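Local coordinates for tail fiber protein (Acinetobacter phage AM24, PDB 5W5P) that probably binds, and perhaps degrades, the capsular polysaccharide of its Acinetobacter host as a trimeric tailspike, at residues 363-376 and 402-415. Numbering follows the deposited sequence.
Sequences YSSGVTFIGNQFGA and VLAPPTFVGNWTNA
Asn-411 OD1 is gripped twice by Asn-372, whose backbone N lies 2.9 Å away and whose ND2 lies 2.8 Å away. The two amides lie side by side, nearly coplanar (5°) and joined through ND2 and OD1, as part of an asparagine row; each CG is anti to its own carbonyl carbon (both chi1 near -60°). Asn-411 ND2 reaches Phe-369 O at 3.0 Å from above the carbonyl plane, while Val-409 N approaches the same oxygen nearly end-on at 2.8 Å. Asn-372 repeats the pattern one coil back, its ND2 on Phe-333 O and its OD1 on Asn-336 N; Asn-411 ND2 also bonds Asn-430 OD1 one coil on, so buried amides are satisfied at the turn. The Phe-369 and Phe-408 rings are near parallel but slid apart, centroids 4.5 Å from each other, and belong to an aromatic row in which Phe-333 stacks on Phe-369 and Trp-419 on Phe-408. Near the start of both segments, Ser-365 OG accepts from Ala-404 N (3.0 Å) and donates to Val-402 O. Such in-register parallel coils are characteristic of a right-handed beta-helix, the usual tailspike fold. Strand 365-375 lies between strand 331-339 and strands 407-409 and 412-413, while Trp-412 stacks on Tyr-329 of a neighbouring subunit.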
loop_
_atom_site.group_PDB
_atom_site.type_symbol
_atom_site.label_atom_id
_atom_site.label_comp_id
_atom_site.label_asym_id
_atom_site.label_seq_id
_atom_site.Cartn_x
_atom_site.Cartn_y
_atom_site.Cartn_z
ATOM N N TYR A 363 0.496 12.157 -22.435
ATOM C CA TYR A 363 -0.065 12.610 -21.169
ATOM C C TYR A 363 -0.378 11.430 -20.253
ATOM O O TYR A 363 -0.803 10.362 -20.707
ATOM C CB TYR A 363 -1.339 13.424 -21.401
ATOM C CG TYR A 363 -1.116 14.789 -22.010
ATOM C CD1 TYR A 363 -0.639 15.843 -21.243
ATOM C CD2 TYR A 363 -1.401 15.025 -23.350
ATOM C CE1 TYR A 363 -0.436 17.093 -21.798
ATOM C CE2 TYR A 363 -1.200 16.270 -23.917
ATOM C CZ TYR A 363 -0.718 17.301 -23.137
ATOM O OH TYR A 363 -0.519 18.543 -23.698
ATOM N N SER A 364 -0.173 11.631 -18.953
ATOM C CA SER A 364 -0.515 10.624 -17.963
ATOM C C SER A 364 -1.982 10.757 -17.565
ATOM O O SER A 364 -2.647 11.756 -17.858
ATOM C CB SER A 364 0.388 10.742 -16.739
ATOM O OG SER A 364 1.725 10.392 -17.057
ATOM N N SER A 365 -2.494 9.726 -16.888
ATOM C CA SER A 365 -3.916 9.704 -16.540
ATOM C C SER A 365 -4.128 8.769 -15.357
ATOM O O SER A 365 -4.077 7.547 -15.521
ATOM C CB SER A 365 -4.759 9.274 -17.737
ATOM O OG SER A 365 -6.131 9.498 -17.486
ATOM N N GLY A 366 -4.393 9.342 -14.185
ATOM C CA GLY A 366 -4.631 8.553 -12.993
ATOM C C GLY A 366 -3.362 8.190 -12.249
ATOM O O GLY A 366 -2.895 7.052 -12.333
ATOM N N VAL A 367 -2.788 9.155 -11.529
ATOM C CA VAL A 367 -1.563 8.965 -10.760
ATOM C C VAL A 367 -1.756 9.602 -9.392
ATOM O O VAL A 367 -2.221 10.743 -9.294
ATOM C CB VAL A 367 -0.331 9.574 -11.469
ATOM C CG1 VAL A 367 0.953 9.192 -10.741
ATOM C CG2 VAL A 367 -0.271 9.141 -12.925
ATOM N N THR A 368 -1.401 8.871 -8.333
ATOM C CA THR A 368 -1.629 9.335 -6.969
ATOM C C THR A 368 -0.356 9.205 -6.148
ATOM O O THR A 368 0.252 8.131 -6.107
ATOM C CB THR A 368 -2.762 8.550 -6.302
ATOM O OG1 THR A 368 -3.886 8.490 -7.189
ATOM C CG2 THR A 368 -3.187 9.222 -5.004
ATOM N N PHE A 369 0.032 10.297 -5.487
ATOM C CA PHE A 369 1.181 10.340 -4.586
ATOM C C PHE A 369 0.680 10.512 -3.159
ATOM O O PHE A 369 0.059 11.529 -2.842
ATOM C CB PHE A 369 2.124 11.485 -4.948
ATOM C CG PHE A 369 2.741 11.355 -6.303
ATOM C CD1 PHE A 369 2.056 11.774 -7.434
ATOM C CD2 PHE A 369 4.008 10.809 -6.450
ATOM C CE1 PHE A 369 2.622 11.654 -8.686
ATOM C CE2 PHE A 369 4.584 10.688 -7.703
ATOM C CZ PHE A 369 3.892 11.112 -8.823
ATOM N N ILE A 370 0.959 9.532 -2.301
ATOM C CA ILE A 370 0.487 9.537 -0.921
ATOM C C ILE A 370 1.676 9.322 0.006
ATOM O O ILE A 370 2.397 8.328 -0.126
ATOM C CB ILE A 370 -0.582 8.459 -0.677
ATOM C CG1 ILE A 370 -1.734 8.614 -1.674
ATOM C CG2 ILE A 370 -1.088 8.527 0.758
ATOM C CD1 ILE A 370 -2.713 7.478 -1.646
ATOM N N GLY A 371 1.885 10.259 0.930
ATOM C CA GLY A 371 2.770 10.028 2.059
ATOM C C GLY A 371 4.245 9.890 1.753
ATOM O O GLY A 371 4.964 9.226 2.504
ATOM N N ASN A 372 4.724 10.503 0.677
ATOM C CA ASN A 372 6.147 10.505 0.373
ATOM C C ASN A 372 6.849 11.629 1.123
ATOM O O ASN A 372 6.255 12.669 1.417
ATOM C CB ASN A 372 6.378 10.667 -1.130
ATOM C CG ASN A 372 5.698 9.588 -1.941
ATOM O OD1 ASN A 372 6.238 8.497 -2.107
ATOM N ND2 ASN A 372 4.505 9.881 -2.445
ATOM N N GLN A 373 8.122 11.411 1.442
ATOM C CA GLN A 373 8.989 12.473 1.935
ATOM C C GLN A 373 9.994 12.815 0.850
ATOM O O GLN A 373 10.814 11.973 0.470
ATOM C CB GLN A 373 9.721 12.085 3.216
ATOM C CG GLN A 373 10.791 13.092 3.607
ATOM C CD GLN A 373 11.693 12.597 4.722
ATOM O OE1 GLN A 373 12.780 12.070 4.470
ATOM N NE2 GLN A 373 11.258 12.783 5.962
ATOM N N PHE A 374 9.922 14.044 0.354
ATOM C CA PHE A 374 10.868 14.535 -0.640
ATOM C C PHE A 374 11.917 15.405 0.053
ATOM O O PHE A 374 11.896 16.635 -0.010
ATOM C CB PHE A 374 10.136 15.309 -1.729
ATOM C CG PHE A 374 9.065 14.524 -2.432
ATOM C CD1 PHE A 374 9.394 13.551 -3.362
ATOM C CD2 PHE A 374 7.724 14.787 -2.188
ATOM C CE1 PHE A 374 8.403 12.837 -4.025
ATOM C CE2 PHE A 374 6.725 14.078 -2.845
ATOM C CZ PHE A 374 7.066 13.099 -3.765
ATOM N N GLY A 375 12.843 14.729 0.737
ATOM C CA GLY A 375 13.921 15.414 1.426
ATOM C C GLY A 375 15.025 15.833 0.478
ATOM O O GLY A 375 15.811 14.998 0.020
ATOM N N ALA A 376 15.099 17.125 0.176
ATOM C CA ALA A 376 15.979 17.613 -0.874
ATOM C C ALA A 376 17.374 17.903 -0.341
ATOM O O ALA A 376 17.555 18.301 0.816
ATOM C CB ALA A 376 15.406 18.879 -1.511
ATOM N N VAL A 402 -10.679 12.048 -19.586
ATOM C CA VAL A 402 -9.787 11.086 -20.221
ATOM C C VAL A 402 -8.402 11.135 -19.592
ATOM O O VAL A 402 -7.844 10.102 -19.209
ATOM C CB VAL A 402 -9.736 11.337 -21.737
ATOM C CG1 VAL A 402 -8.992 10.212 -22.435
ATOM C CG2 VAL A 402 -11.143 11.476 -22.294
ATOM N N LEU A 403 -7.830 12.331 -19.467
ATOM C CA LEU A 403 -6.457 12.509 -19.000
ATOM C C LEU A 403 -6.494 13.148 -17.614
ATOM O O LEU A 403 -6.318 14.357 -17.454
ATOM C CB LEU A 403 -5.650 13.349 -20.004
ATOM C CG LEU A 403 -5.531 12.743 -21.407
ATOM C CD1 LEU A 403 -4.996 13.765 -22.394
ATOM C CD2 LEU A 403 -4.652 11.501 -21.392
ATOM N N ALA A 404 -6.717 12.313 -16.606
ATOM C CA ALA A 404 -6.842 12.778 -15.229
ATOM C C ALA A 404 -5.486 13.206 -14.685
ATOM O O ALA A 404 -4.567 12.380 -14.623
ATOM C CB ALA A 404 -7.438 11.680 -14.356
ATOM N N PRO A 405 -5.314 14.465 -14.292
ATOM C CA PRO A 405 -4.030 14.911 -13.737
ATOM C C PRO A 405 -3.730 14.217 -12.421
ATOM O O PRO A 405 -4.647 13.775 -11.711
ATOM C CB PRO A 405 -4.234 16.423 -13.544
ATOM C CG PRO A 405 -5.345 16.778 -14.479
ATOM C CD PRO A 405 -6.251 15.584 -14.487
ATOM N N PRO A 406 -2.455 14.100 -12.060
ATOM C CA PRO A 406 -2.097 13.441 -10.800
ATOM C C PRO A 406 -2.516 14.254 -9.585
ATOM O O PRO A 406 -2.654 15.478 -9.633
ATOM C CB PRO A 406 -0.569 13.322 -10.881
ATOM C CG PRO A 406 -0.237 13.482 -12.327
ATOM C CD PRO A 406 -1.270 14.418 -12.873
ATOM N N THR A 407 -2.714 13.546 -8.475
ATOM C CA THR A 407 -3.079 14.169 -7.211
ATOM C C THR A 407 -2.029 13.840 -6.156
ATOM O O THR A 407 -1.269 12.874 -6.282
ATOM C CB THR A 407 -4.478 13.724 -6.736
ATOM O OG1 THR A 407 -4.456 12.340 -6.366
ATOM C CG2 THR A 407 -5.517 13.932 -7.842
ATOM N N PHE A 408 -1.975 14.678 -5.122
ATOM C CA PHE A 408 -0.991 14.556 -4.054
ATOM C C PHE A 408 -1.704 14.644 -2.712
ATOM O O PHE A 408 -2.426 15.613 -2.456
ATOM C CB PHE A 408 0.082 15.650 -4.154
ATOM C CG PHE A 408 1.006 15.500 -5.337
ATOM C CD1 PHE A 408 0.605 15.895 -6.607
ATOM C CD2 PHE A 408 2.280 14.978 -5.172
ATOM C CE1 PHE A 408 1.451 15.763 -7.690
ATOM C CE2 PHE A 408 3.134 14.838 -6.250
ATOM C CZ PHE A 408 2.720 15.231 -7.514
ATOM N N VAL A 409 -1.496 13.644 -1.858
ATOM C CA VAL A 409 -2.147 13.571 -0.556
ATOM C C VAL A 409 -1.091 13.262 0.500
ATOM O O VAL A 409 -0.400 12.240 0.413
ATOM C CB VAL A 409 -3.260 12.508 -0.527
ATOM C CG1 VAL A 409 -3.775 12.301 0.904
ATOM C CG2 VAL A 409 -4.399 12.882 -1.482
ATOM N N GLY A 410 -0.966 14.141 1.492
ATOM C CA GLY A 410 -0.189 13.842 2.680
ATOM C C GLY A 410 1.304 13.692 2.487
ATOM O O GLY A 410 1.957 13.031 3.301
ATOM N N ASN A 411 1.867 14.287 1.437
ATOM C CA ASN A 411 3.301 14.236 1.187
ATOM C C ASN A 411 4.021 15.353 1.938
ATOM O O ASN A 411 3.408 16.306 2.420
ATOM C CB ASN A 411 3.599 14.349 -0.310
ATOM C CG ASN A 411 2.862 13.306 -1.131
ATOM O OD1 ASN A 411 3.309 12.160 -1.248
ATOM N ND2 ASN A 411 1.718 13.697 -1.703
ATOM N N TRP A 412 5.344 15.227 2.023
ATOM C CA TRP A 412 6.196 16.185 2.718
ATOM C C TRP A 412 7.392 16.510 1.839
ATOM O O TRP A 412 8.119 15.604 1.417
ATOM C CB TRP A 412 6.688 15.631 4.064
ATOM C CG TRP A 412 7.390 16.639 4.936
ATOM C CD1 TRP A 412 6.869 17.277 6.025
ATOM C CD2 TRP A 412 8.739 17.118 4.800
ATOM N NE1 TRP A 412 7.804 18.123 6.571
ATOM C CE2 TRP A 412 8.959 18.045 5.839
ATOM C CE3 TRP A 412 9.779 16.857 3.900
ATOM C CZ2 TRP A 412 10.174 18.710 6.003
ATOM C CZ3 TRP A 412 10.982 17.523 4.058
ATOM C CH2 TRP A 412 11.170 18.439 5.103
ATOM N N THR A 413 7.610 17.799 1.586
ATOM C CA THR A 413 8.767 18.243 0.827
ATOM C C THR A 413 9.373 19.465 1.502
ATOM O O THR A 413 8.728 20.146 2.302
ATOM C CB THR A 413 8.410 18.570 -0.633
ATOM O OG1 THR A 413 9.609 18.705 -1.406
ATOM C CG2 THR A 413 7.607 19.870 -0.721
ATOM N N ASN A 414 10.645 19.718 1.185
ATOM C CA ASN A 414 11.299 20.972 1.529
ATOM C C ASN A 414 12.024 21.542 0.318
ATOM O O ASN A 414 12.920 22.379 0.468
ATOM C CB ASN A 414 12.258 20.801 2.712
ATOM C CG ASN A 414 13.415 19.859 2.410
ATOM O OD1 ASN A 414 13.437 19.174 1.388
ATOM N ND2 ASN A 414 14.380 19.814 3.320
ATOM N N ALA A 415 11.656 21.090 -0.874
ATOM C CA ALA A 415 12.229 21.581 -2.111
ATOM C C ALA A 415 11.473 22.827 -2.562
ATOM O O ALA A 415 10.486 23.243 -1.951
ATOM C CB ALA A 415 12.193 20.487 -3.177
HETATM O O HOH W 1 -2.070 13.946 -16.050
HETATM O O HOH W 2 -5.352 10.658 -8.197
HETATM O O HOH W 3 -5.225 11.105 -11.059
HETATM O O HOH W 4 16.595 17.918 3.298
#